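Local coordinates for protein alanine racemase 1 (PDB 4Y2W) that belongs to the alanine racemase family, with an eight-stranded TIM-type barrel beside a C-terminal beta domain, and assembles as two copies of the chain, at residues 4-9 / 371-376; 247-252 / 334-339; 300-305 / 344-349. The protein carries 1 engineered substitution. One frame throughout, in Å; residues are numbered along the deposited sequence.

Contact 1. Residues 4-9 / 371-376; sequences DGVRPT and PRVYFY
Across the segments the nearest CA atoms, those of Arg7 and Pro371, are 7.0 Å apart, and no hydrogen bond links the two segments. Residues 4-9 form the loop that leads into strand 10-14; residues 372-376 are a strand of the C-terminal beta domain that runs parallel to 10-14, with Val373 bonded through its backbone to Val11 and Val13. The loop thus meets the entrance to the strand mainly through side chains, with one backbone carbonyl joining in. At the centre is the proline ring: Pro371 CG sits 3.6 Å from Val6 CG1, the two side chains sliding past each other in opposite directions. Val6 CG1 also reaches Val373 CG2 at 4.0 Å; chi1 of 180° sets CG1 anti to the backbone N, where it touches both residues. Arg7 runs across the ring at about a right angle, its CB 3.9 Å from Pro371 CG, while its chain stays extended so that the guanidinium travels past to a salt bridge with Asp289. Thr9 CB lies over one face of that guanidinium, near its rim, and Glu69 of the second subunit packs on Arg7 too. The carbonyl O of Thr9 rests 3.4 Å from Pro371 CD.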
loop_
_atom_site.group_PDB
_atom_site.type_symbol
_atom_site.label_atom_id
_atom_site.label_comp_id
_atom_site.label_asym_id
_atom_site.label_seq_id
_atom_site.Cartn_x
_atom_site.Cartn_y
_atom_site.Cartn_z
ATOM N N ASP A 4 -3.062 3.839 23.353
ATOM C CA ASP A 4 -3.117 2.447 23.800
ATOM C C ASP A 4 -2.001 1.644 23.132
ATOM O O ASP A 4 -1.139 2.217 22.477
ATOM C CB ASP A 4 -4.497 1.845 23.495
ATOM C CG ASP A 4 -4.819 1.824 22.008
ATOM O OD1 ASP A 4 -3.895 1.970 21.182
ATOM O OD2 ASP A 4 -6.006 1.659 21.663
ATOM N N GLY A 5 -2.019 0.326 23.297
ATOM C CA GLY A 5 -1.004 -0.546 22.711
ATOM C C GLY A 5 -0.869 -0.454 21.202
ATOM O O GLY A 5 0.220 -0.639 20.668
ATOM N N VAL A 6 -1.970 -0.164 20.514
ATOM C CA VAL A 6 -1.985 -0.094 19.053
ATOM C C VAL A 6 -1.494 1.272 18.575
ATOM O O VAL A 6 -1.664 2.277 19.264
ATOM C CB VAL A 6 -3.404 -0.364 18.500
ATOM C CG1 VAL A 6 -3.430 -0.280 16.976
ATOM C CG2 VAL A 6 -3.895 -1.730 18.959
ATOM N N ARG A 7 -0.883 1.299 17.391
ATOM C CA ARG A 7 -0.414 2.544 16.782
ATOM C C ARG A 7 -1.533 3.585 16.742
ATOM O O ARG A 7 -2.696 3.232 16.520
ATOM C CB ARG A 7 0.094 2.282 15.361
ATOM C CG ARG A 7 0.678 3.501 14.666
ATOM C CD ARG A 7 0.892 3.241 13.191
ATOM N NE ARG A 7 1.359 4.436 12.495
ATOM C CZ ARG A 7 1.445 4.561 11.170
ATOM N NH1 ARG A 7 1.089 3.563 10.368
ATOM N NH2 ARG A 7 1.880 5.697 10.646
ATOM N N PRO A 8 -1.193 4.872 16.953
ATOM C CA PRO A 8 -2.222 5.909 16.876
ATOM C C PRO A 8 -2.970 5.902 15.539
ATOM O O PRO A 8 -4.200 5.825 15.528
ATOM C CB PRO A 8 -1.428 7.206 17.065
ATOM C CG PRO A 8 -0.230 6.802 17.846
ATOM C CD PRO A 8 0.110 5.428 17.360
ATOM N N THR A 9 -2.230 5.971 14.434
ATOM C CA THR A 9 -2.818 5.870 13.099
ATOM C C THR A 9 -3.300 4.438 12.886
ATOM O O THR A 9 -2.513 3.499 12.988
ATOM C CB THR A 9 -1.803 6.263 12.009
ATOM O OG1 THR A 9 -1.539 7.666 12.093
ATOM C CG2 THR A 9 -2.324 5.947 10.618
ATOM N N PRO A 371 -2.216 -0.678 11.309
ATOM C CA PRO A 371 -2.841 -1.848 11.920
ATOM C C PRO A 371 -4.357 -1.821 11.771
ATOM O O PRO A 371 -4.948 -0.744 11.684
ATOM C CB PRO A 371 -2.445 -1.726 13.389
ATOM C CG PRO A 371 -2.277 -0.267 13.597
ATOM C CD PRO A 371 -1.669 0.238 12.323
ATOM N N ARG A 372 -4.965 -3.004 11.732
ATOM C CA ARG A 372 -6.415 -3.140 11.668
ATOM C C ARG A 372 -6.945 -3.566 13.027
ATOM O O ARG A 372 -6.525 -4.587 13.568
ATOM C CB ARG A 372 -6.821 -4.168 10.612
ATOM C CG ARG A 372 -6.946 -3.614 9.203
ATOM C CD ARG A 372 -5.608 -3.196 8.621
ATOM N NE ARG A 372 -5.712 -2.970 7.181
ATOM C CZ ARG A 372 -4.712 -2.573 6.399
ATOM N NH1 ARG A 372 -3.509 -2.340 6.900
ATOM N NH2 ARG A 372 -4.918 -2.404 5.101
ATOM N N VAL A 373 -7.857 -2.763 13.572
ATOM C CA VAL A 373 -8.532 -3.063 14.829
ATOM C C VAL A 373 -9.959 -3.489 14.494
ATOM O O VAL A 373 -10.594 -2.889 13.625
ATOM C CB VAL A 373 -8.542 -1.833 15.761
ATOM C CG1 VAL A 373 -9.192 -2.165 17.097
ATOM C CG2 VAL A 373 -7.124 -1.321 15.974
ATOM N N TYR A 374 -10.458 -4.515 15.184
ATOM C CA TYR A 374 -11.733 -5.152 14.830
ATOM C C TYR A 374 -12.810 -4.993 15.899
ATOM O O TYR A 374 -12.554 -5.192 17.088
ATOM C CB TYR A 374 -11.500 -6.632 14.520
ATOM C CG TYR A 374 -10.692 -6.823 13.261
ATOM C CD1 TYR A 374 -11.298 -6.780 12.009
ATOM C CD2 TYR A 374 -9.316 -7.010 13.316
ATOM C CE1 TYR A 374 -10.559 -6.933 10.848
ATOM C CE2 TYR A 374 -8.570 -7.171 12.160
ATOM C CZ TYR A 374 -9.196 -7.128 10.929
ATOM O OH TYR A 374 -8.457 -7.285 9.785
ATOM N N PHE A 375 -14.018 -4.646 15.449
ATOM C CA PHE A 375 -15.158 -4.383 16.328
ATOM C C PHE A 375 -16.376 -5.232 15.965
ATOM O O PHE A 375 -16.607 -5.542 14.798
ATOM C CB PHE A 375 -15.542 -2.904 16.258
ATOM C CG PHE A 375 -14.566 -1.994 16.942
ATOM C CD1 PHE A 375 -13.457 -1.510 16.264
ATOM C CD2 PHE A 375 -14.755 -1.621 18.267
ATOM C CE1 PHE A 375 -12.557 -0.667 16.894
ATOM C CE2 PHE A 375 -13.857 -0.782 18.904
ATOM C CZ PHE A 375 -12.757 -0.302 18.216
ATOM N N TYR A 376 -17.150 -5.595 16.986
ATOM C CA TYR A 376 -18.395 -6.340 16.809
ATOM C C TYR A 376 -19.365 -5.981 17.940
ATOM O O TYR A 376 -19.035 -6.131 19.120
ATOM C CB TYR A 376 -18.123 -7.847 16.784
ATOM C CG TYR A 376 -19.276 -8.665 16.241
ATOM C CD1 TYR A 376 -19.542 -8.710 14.870
ATOM C CD2 TYR A 376 -20.102 -9.398 17.095
ATOM C CE1 TYR A 376 -20.595 -9.457 14.369
ATOM C CE2 TYR A 376 -21.157 -10.150 16.600
ATOM C CZ TYR A 376 -21.399 -10.176 15.239
ATOM O OH TYR A 376 -22.446 -10.921 14.750
#

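Contact 2. Residues 247-252 / 334-339; sequences TLRFTT and EVVIIG
Phe250 and Ile338 meet at their first side-chain atoms: Phe250 CB lies 3.6 Å from Ile338 CB. The ring leaves CB anti to the backbone N (chi1 -170°), and across the contact it meets two isoleucines, while Val11 also packs on it. Ile337 CD1 stands over one face, 3.9 Å from the centroid of the Phe250 ring and almost on its normal, a CH-pi contact. Ile338 CD1 comes instead at the edge, 3.7 Å from Phe250 CD2. Further out, CE1 and CZ still lie beneath the Ile337 methyl. Both isoleucines can face one residue because the antiparallel pairing of strand 248-252 with segment 334-339 slips by one here, a classic beta bulge in the sheet of the C-terminal domain. Phe250 O therefore accepts two N-H groups: that of Ile337 arrives nearly along the C=O axis at 2.7 Å (N to O), and that of Ile338 uses a lone pair in the carbonyl plane. Ile338 O takes the N-H of Phe250 in return. Beyond the bulge Thr252 and Val335 exchange a pair of backbone bonds, their side chains lying side by side. Near Thr251 and Val336, Arg249 NH2 makes a 2.8 Å salt bridge to Glu334 OE1, the guanidinium and carboxylate planes 80° apart. The same guanidinium is also held by Glu12, through NH2, and by Thr340 O, through NH1.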
loop_
_atom_site.group_PDB
_atom_site.type_symbol
_atom_site.label_atom_id
_atom_site.label_comp_id
_atom_site.label_asym_id
_atom_site.label_seq_id
_atom_site.Cartn_x
_atom_site.Cartn_y
_atom_site.Cartn_z
ATOM N N THR A 247 -18.309 0.488 7.349
ATOM C CA THR A 247 -17.531 -0.697 7.717
ATOM C C THR A 247 -16.104 -0.386 8.160
ATOM O O THR A 247 -15.517 -1.153 8.927
ATOM C CB THR A 247 -17.460 -1.700 6.551
ATOM O OG1 THR A 247 -16.989 -1.036 5.374
ATOM C CG2 THR A 247 -18.825 -2.296 6.275
ATOM N N LEU A 248 -15.546 0.722 7.674
ATOM C CA LEU A 248 -14.172 1.103 7.996
ATOM C C LEU A 248 -14.065 2.553 8.439
ATOM O O LEU A 248 -14.633 3.442 7.804
ATOM C CB LEU A 248 -13.276 0.892 6.780
ATOM C CG LEU A 248 -11.801 1.272 6.944
ATOM C CD1 LEU A 248 -10.927 0.323 6.136
ATOM C CD2 LEU A 248 -11.526 2.724 6.564
ATOM N N ARG A 249 -13.316 2.787 9.516
ATOM C CA ARG A 249 -12.933 4.142 9.912
ATOM C C ARG A 249 -11.407 4.269 9.954
ATOM O O ARG A 249 -10.746 3.643 10.783
ATOM C CB ARG A 249 -13.530 4.512 11.268
ATOM C CG ARG A 249 -15.047 4.594 11.286
ATOM C CD ARG A 249 -15.522 5.636 12.287
ATOM N NE ARG A 249 -14.892 5.455 13.595
ATOM C CZ ARG A 249 -14.665 6.422 14.486
ATOM N NH1 ARG A 249 -15.006 7.686 14.245
ATOM N NH2 ARG A 249 -14.079 6.118 15.637
ATOM N N PHE A 250 -10.860 5.076 9.049
ATOM C CA PHE A 250 -9.424 5.323 8.977
ATOM C C PHE A 250 -9.128 6.522 9.865
ATOM O O PHE A 250 -9.518 7.639 9.542
ATOM C CB PHE A 250 -9.023 5.589 7.520
ATOM C CG PHE A 250 -7.537 5.621 7.262
ATOM C CD1 PHE A 250 -6.608 5.206 8.215
ATOM C CD2 PHE A 250 -7.070 6.035 6.020
ATOM C CE1 PHE A 250 -5.251 5.237 7.943
ATOM C CE2 PHE A 250 -5.716 6.064 5.744
ATOM C CZ PHE A 250 -4.804 5.664 6.706
ATOM N N THR A 251 -8.458 6.282 10.992
ATOM C CA THR A 251 -8.285 7.305 12.023
ATOM C C THR A 251 -6.833 7.472 12.476
ATOM O O THR A 251 -5.996 6.589 12.268
ATOM C CB THR A 251 -9.147 6.982 13.258
ATOM O OG1 THR A 251 -8.544 5.925 14.014
ATOM C CG2 THR A 251 -10.560 6.568 12.838
ATOM N N THR A 252 -6.552 8.620 13.090
ATOM C CA THR A 252 -5.256 8.895 13.714
ATOM C C THR A 252 -5.429 9.830 14.912
ATOM O O THR A 252 -6.556 10.144 15.297
ATOM C CB THR A 252 -4.256 9.497 12.712
ATOM O OG1 THR A 252 -2.965 9.581 13.324
ATOM C CG2 THR A 252 -4.689 10.882 12.255
ATOM N N GLU A 334 -8.934 12.160 18.640
ATOM C CA GLU A 334 -9.079 11.369 17.425
ATOM C C GLU A 334 -9.202 12.271 16.199
ATOM O O GLU A 334 -9.886 13.298 16.243
ATOM C CB GLU A 334 -10.316 10.477 17.540
ATOM C CG GLU A 334 -10.578 9.582 16.340
ATOM C CD GLU A 334 -11.820 8.734 16.519
ATOM O OE1 GLU A 334 -11.756 7.517 16.244
ATOM O OE2 GLU A 334 -12.855 9.286 16.943
ATOM N N VAL A 335 -8.536 11.884 15.114
ATOM C CA VAL A 335 -8.666 12.574 13.833
ATOM C C VAL A 335 -9.075 11.559 12.772
ATOM O O VAL A 335 -8.324 10.631 12.477
ATOM C CB VAL A 335 -7.354 13.262 13.420
ATOM C CG1 VAL A 335 -7.482 13.877 12.031
ATOM C CG2 VAL A 335 -6.975 14.323 14.444
ATOM N N VAL A 336 -10.265 11.736 12.206
ATOM C CA VAL A 336 -10.808 10.791 11.232
ATOM C C VAL A 336 -10.453 11.227 9.811
ATOM O O VAL A 336 -10.677 12.369 9.422
ATOM C CB VAL A 336 -12.338 10.636 11.388
ATOM C CG1 VAL A 336 -12.912 9.717 10.316
ATOM C CG2 VAL A 336 -12.666 10.101 12.773
ATOM N N ILE A 337 -9.892 10.289 9.054
ATOM C CA ILE A 337 -9.461 10.512 7.679
ATOM C C ILE A 337 -10.515 10.002 6.702
ATOM O O ILE A 337 -10.827 10.660 5.704
ATOM C CB ILE A 337 -8.138 9.773 7.410
ATOM C CG1 ILE A 337 -7.082 10.178 8.447
ATOM C CG2 ILE A 337 -7.645 10.049 5.996
ATOM C CD1 ILE A 337 -6.005 9.136 8.663
ATOM N N ILE A 338 -11.028 8.808 6.993
ATOM C CA ILE A 338 -12.139 8.200 6.270
ATOM C C ILE A 338 -13.147 7.736 7.306
ATOM O O ILE A 338 -12.770 7.086 8.281
ATOM C CB ILE A 338 -11.694 6.966 5.458
ATOM C CG1 ILE A 338 -10.595 7.342 4.461
ATOM C CG2 ILE A 338 -12.890 6.333 4.750
ATOM C CD1 ILE A 338 -9.965 6.152 3.769
ATOM N N GLY A 339 -14.417 8.069 7.101
ATOM C CA GLY A 339 -15.482 7.621 7.994
ATOM C C GLY A 339 -16.204 8.720 8.755
ATOM O O GLY A 339 -16.091 9.903 8.434
#

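Contact 3. Residues 300-305 / 344-349; sequences KLLLKG and ETVSVE
The first torsions of Leu302 and Val346 aim the two side chains at each other: in Leu302 CG lies anti to the carbonyl carbon (chi1 -71°), and Val346 has CG1 in the same relation to its own carbonyl carbon, with CG2 wedged between the backbone N and the carbonyl carbon. They meet tip to tip, Leu302 CD1 and Val346 CG2 3.8 Å apart. This is hydrophobic packing within the C-terminal beta domain between strand 300-303 and the short strand 345-346. They share no hydrogen bond; each is tied instead by backbone hydrogen bonds to the chain between them, Leu302 to Val336 and Val346 to Gly339. Leu302 forks over residues 344-346. Its CD1 lies against the backbone, 3.4 Å from Glu344 O and 3.6 Å from Val346 N, while CD2 touches Glu344 CG at 3.6 Å. Glu344 crosses the leucine at about a right angle, and its chain bends at chi2 (66°), which turns the carboxylate away from the methyl it has just passed; OE2 makes a weak hydrogen bond to Tyr307 OH. The aromatic side chain of Tyr307 also packs on both Leu302 and Val346. After Val346 the chain enters helix 348-354, with Ser347 at the N-cap, its OG bonded to Ser350 N. Back at the strand, Val346 CG1 lies 3.5 Å from the carbonyl O of Lys300.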
loop_
_atom_site.group_PDB
_atom_site.type_symbol
_atom_site.label_atom_id
_atom_site.label_comp_id
_atom_site.label_asym_id
_atom_site.label_seq_id
_atom_site.Cartn_x
_atom_site.Cartn_y
_atom_site.Cartn_z
ATOM N N LYS A 300 -10.042 18.110 3.882
ATOM C CA LYS A 300 -10.349 18.432 5.264
ATOM C C LYS A 300 -10.713 17.159 6.008
ATOM O O LYS A 300 -11.547 16.382 5.543
ATOM C CB LYS A 300 -11.487 19.446 5.330
ATOM C CG LYS A 300 -11.186 20.737 4.587
ATOM C CD LYS A 300 -12.365 21.693 4.609
ATOM C CE LYS A 300 -12.032 22.979 3.868
ATOM N NZ LYS A 300 -13.074 24.023 4.076
ATOM N N LEU A 301 -10.063 16.944 7.150
ATOM C CA LEU A 301 -10.312 15.775 7.996
ATOM C C LEU A 301 -11.248 16.162 9.126
ATOM O O LEU A 301 -11.448 17.347 9.393
ATOM C CB LEU A 301 -9.002 15.246 8.585
ATOM C CG LEU A 301 -7.808 15.084 7.643
ATOM C CD1 LEU A 301 -6.594 14.598 8.423
ATOM C CD2 LEU A 301 -8.121 14.134 6.499
ATOM N N LEU A 302 -11.808 15.162 9.793
ATOM C CA LEU A 302 -12.741 15.401 10.889
ATOM C C LEU A 302 -12.030 15.348 12.232
ATOM O O LEU A 302 -11.253 14.432 12.496
ATOM C CB LEU A 302 -13.879 14.381 10.865
ATOM C CG LEU A 302 -14.884 14.531 9.722
ATOM C CD1 LEU A 302 -15.829 13.339 9.689
ATOM C CD2 LEU A 302 -15.662 15.832 9.854
ATOM N N LEU A 303 -12.310 16.342 13.068
ATOM C CA LEU A 303 -11.762 16.434 14.415
ATOM C C LEU A 303 -12.814 17.091 15.290
ATOM O O LEU A 303 -13.109 18.276 15.113
ATOM C CB LEU A 303 -10.479 17.268 14.414
ATOM C CG LEU A 303 -9.934 17.735 15.771
ATOM C CD1 LEU A 303 -9.617 16.554 16.676
ATOM C CD2 LEU A 303 -8.706 18.617 15.584
ATOM N N LYS A 304 -13.388 16.322 16.214
ATOM C CA LYS A 304 -14.467 16.797 17.087
ATOM C C LYS A 304 -15.699 17.242 16.296
ATOM O O LYS A 304 -16.399 18.175 16.694
ATOM C CB LYS A 304 -13.980 17.945 17.982
ATOM C CG LYS A 304 -12.804 17.593 18.877
ATOM C CD LYS A 304 -12.195 18.845 19.483
ATOM C CE LYS A 304 -11.480 18.550 20.788
ATOM N NZ LYS A 304 -12.414 18.532 21.948
ATOM N N GLY A 305 -15.956 16.574 15.174
ATOM C CA GLY A 305 -17.087 16.915 14.309
ATOM C C GLY A 305 -16.914 18.187 13.494
ATOM O O GLY A 305 -17.873 18.664 12.886
ATOM N N GLU A 344 -21.260 13.767 11.089
ATOM C CA GLU A 344 -20.394 14.301 10.044
ATOM C C GLU A 344 -19.524 13.182 9.485
ATOM O O GLU A 344 -19.025 12.343 10.234
ATOM C CB GLU A 344 -19.513 15.423 10.599
ATOM C CG GLU A 344 -19.185 16.500 9.582
ATOM C CD GLU A 344 -20.411 17.285 9.153
ATOM O OE1 GLU A 344 -21.071 17.888 10.027
ATOM O OE2 GLU A 344 -20.710 17.299 7.938
ATOM N N THR A 345 -19.339 13.175 8.170
ATOM C CA THR A 345 -18.681 12.061 7.505
ATOM C C THR A 345 -17.780 12.528 6.370
ATOM O O THR A 345 -18.203 13.293 5.507
ATOM C CB THR A 345 -19.730 11.070 6.954
ATOM O OG1 THR A 345 -20.537 10.584 8.034
ATOM C CG2 THR A 345 -19.067 9.883 6.250
ATOM N N VAL A 346 -16.531 12.069 6.396
ATOM C CA VAL A 346 -15.655 12.144 5.228
ATOM C C VAL A 346 -15.595 10.749 4.623
ATOM O O VAL A 346 -14.685 9.966 4.905
ATOM C CB VAL A 346 -14.237 12.676 5.545
ATOM C CG1 VAL A 346 -14.246 14.193 5.590
ATOM C CG2 VAL A 346 -13.680 12.095 6.842
ATOM N N SER A 347 -16.590 10.442 3.791
ATOM C CA SER A 347 -16.769 9.092 3.264
ATOM C C SER A 347 -15.615 8.685 2.362
ATOM O O SER A 347 -14.892 9.531 1.831
ATOM C CB SER A 347 -18.086 8.977 2.486
ATOM O OG SER A 347 -17.966 9.525 1.181
ATOM N N VAL A 348 -15.456 7.377 2.204
ATOM C CA VAL A 348 -14.492 6.822 1.265
ATOM C C VAL A 348 -14.766 7.274 -0.174
ATOM O O VAL A 348 -13.834 7.443 -0.955
ATOM C CB VAL A 348 -14.458 5.276 1.342
ATOM C CG1 VAL A 348 -15.775 4.663 0.869
ATOM C CG2 VAL A 348 -13.274 4.726 0.550
ATOM N N GLU A 349 -16.038 7.471 -0.518
ATOM C CA GLU A 349 -16.405 7.943 -1.855
ATOM C C GLU A 349 -15.974 9.396 -2.089
ATOM O O GLU A 349 -15.493 9.735 -3.172
ATOM C CB GLU A 349 -17.909 7.790 -2.102
ATOM C CG GLU A 349 -18.291 7.952 -3.570
ATOM C CD GLU A 349 -19.752 7.660 -3.857
ATOM O OE1 GLU A 349 -20.142 7.706 -5.047
ATOM O OE2 GLU A 349 -20.508 7.389 -2.899
#

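In the fold
Contacts 1 and 2 are buried, whereas contact 3 is only partly so, with Lys300 exposed at its border. All three reach the same mixed sheet, but only contact 2 is true strand pairing, with backbone bonds and a salt bridge; the other two are side-chain packing without a hydrogen bond across. Contact 1 touches contact 2 where Thr9 OG1 and Thr252 OG1 probably share a hydrogen bond. Contact 3 is tied by backbone bonds to the other side of segment 334-339. Contacts 1 and 3 do not touch, their nearest atoms about 9 Å apart, and contact 1 alone meets the second subunit.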